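Local coordinates for protein inorganic pyrophosphatase (Helicobacter pylori, PDB 2BQX) that catalyses the magnesium-dependent hydrolysis of inorganic pyrophosphate to two phosphate ions and works as a homohexamer, at residues Lys127-Leu130 and Asp131-His135. Numbering follows the deposited sequence.
Sequences KHTL and DKIKH
Lys-127 to Leu-130 form the first turn of helix 127-139 and pass their four carbonyls to the amides of Asp-131 to Lys-134 in successive i to i+4 bonds; Asp-131 N lies 3.0 Å from Lys-127 O, with an N-H...O angle of 161°. The same two residues also meet through their side chains. Lys-127 turns CG anti to its own N and bends at chi2 (64°), which carries the chain across the carboxylate of Asp-131 and sets NZ 3.1 Å from Asp-131 OD1, on the syn lone pair of that oxygen. This is an i, i+4 salt bridge. The other oxygen, Asp-131 OD2, faces the aliphatic part of the lysine, 3.0 Å from Lys-127 CE, and stands 3.1 Å from Lys-127 O, an acceptor beside an acceptor, so that the bridge may help offset their repulsion. Lys-134 NZ, 5.3 Å from Lys-127 NZ, probably adds to the positive charge around the carboxylate without touching Lys-127 NZ. On another flank the Lys-132 chain crosses the end of the His-128 imidazole obliquely, Lys-132 CE 4.1 Å from His-128 CE1, a loose contact. Thr-129 and Ile-133 run side by side in the same direction, with Thr-129 CG2 4.2 Å from Ile-133 CD1; the threonine hydroxyl is hydrogen-bonded to Ser-126 OG, just ahead of the helix. Leu-130 and the buried Ile-133 both pack on Phe-154 of strand 149-156, while Asp-131 and Lys-132 touch Leu-143 and Tyr-45 of a second subunit and His-128 packs on Thr-115 of a third. The whole is the opening of an amphipathic helix laid against the beta-barrel of a family I pyrophosphatase, one side on the barrel and others against two neighbouring subunits of the hexamer.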
# COMPACT_ATOMS: atom_id res chain seq x y z
N LYS A 127 -13.63 -23.18 6.49
CA LYS A 127 -12.74 -23.87 7.40
C LYS A 127 -11.39 -23.16 7.45
O LYS A 127 -10.76 -23.04 8.50
CB LYS A 127 -12.54 -25.30 6.92
CG LYS A 127 -11.43 -26.07 7.61
CD LYS A 127 -11.72 -26.26 9.08
CE LYS A 127 -10.71 -27.22 9.70
NZ LYS A 127 -10.86 -27.29 11.18
N HIS A 128 -10.96 -22.67 6.29
CA HIS A 128 -9.68 -21.98 6.16
C HIS A 128 -9.65 -20.69 6.96
O HIS A 128 -8.66 -20.39 7.62
CB HIS A 128 -9.42 -21.70 4.68
CG HIS A 128 -8.04 -21.20 4.38
ND1 HIS A 128 -7.72 -19.86 4.39
CD2 HIS A 128 -6.91 -21.86 4.06
CE1 HIS A 128 -6.44 -19.72 4.08
NE2 HIS A 128 -5.93 -20.92 3.87
N THR A 129 -10.73 -19.92 6.90
CA THR A 129 -10.80 -18.65 7.62
C THR A 129 -10.81 -18.86 9.13
O THR A 129 -10.14 -18.14 9.88
CB THR A 129 -12.04 -17.85 7.22
OG1 THR A 129 -12.05 -17.67 5.80
CG2 THR A 129 -12.03 -16.48 7.89
N LEU A 130 -11.57 -19.85 9.58
CA LEU A 130 -11.66 -20.17 11.00
C LEU A 130 -10.31 -20.63 11.53
O LEU A 130 -9.88 -20.20 12.60
CB LEU A 130 -12.73 -21.25 11.23
CG LEU A 130 -14.12 -20.78 11.66
CD1 LEU A 130 -14.53 -19.54 10.90
CD2 LEU A 130 -15.13 -21.91 11.45
N ASP A 131 -9.65 -21.51 10.79
CA ASP A 131 -8.34 -22.01 11.20
C ASP A 131 -7.31 -20.88 11.26
O ASP A 131 -6.47 -20.85 12.16
CB ASP A 131 -7.83 -23.09 10.24
CG ASP A 131 -8.65 -24.36 10.30
OD1 ASP A 131 -9.31 -24.61 11.33
OD2 ASP A 131 -8.61 -25.12 9.31
N LYS A 132 -7.38 -19.96 10.30
CA LYS A 132 -6.43 -18.85 10.27
C LYS A 132 -6.62 -17.96 11.50
O LYS A 132 -5.65 -17.53 12.12
CB LYS A 132 -6.61 -18.00 9.00
CG LYS A 132 -5.69 -16.76 8.95
CD LYS A 132 -5.93 -15.89 7.71
CE LYS A 132 -5.48 -16.55 6.42
NZ LYS A 132 -5.64 -15.65 5.23
N ILE A 133 -7.87 -17.69 11.84
CA ILE A 133 -8.15 -16.85 13.00
C ILE A 133 -7.70 -17.53 14.28
O ILE A 133 -7.07 -16.90 15.15
CB ILE A 133 -9.65 -16.53 13.09
CG1 ILE A 133 -10.04 -15.60 11.93
CG2 ILE A 133 -9.98 -15.93 14.45
CD1 ILE A 133 -11.51 -15.28 11.84
N LYS A 134 -8.00 -18.81 14.41
CA LYS A 134 -7.62 -19.57 15.60
C LYS A 134 -6.11 -19.63 15.76
O LYS A 134 -5.58 -19.44 16.86
CB LYS A 134 -8.21 -20.99 15.52
CG LYS A 134 -7.69 -21.95 16.59
CD LYS A 134 -8.68 -23.08 16.86
CE LYS A 134 -8.97 -23.92 15.63
NZ LYS A 134 -10.04 -24.94 15.89
N HIS A 135 -5.41 -19.89 14.66
CA HIS A 135 -3.96 -19.99 14.68
C HIS A 135 -3.31 -18.65 15.02
O HIS A 135 -2.25 -18.60 15.64
CB HIS A 135 -3.48 -20.51 13.32
CG HIS A 135 -2.00 -20.53 13.17
ND1 HIS A 135 -1.30 -19.51 12.55
CD2 HIS A 135 -1.07 -21.42 13.59
CE1 HIS A 135 -0.01 -19.77 12.60
NE2 HIS A 135 0.16 -20.93 13.23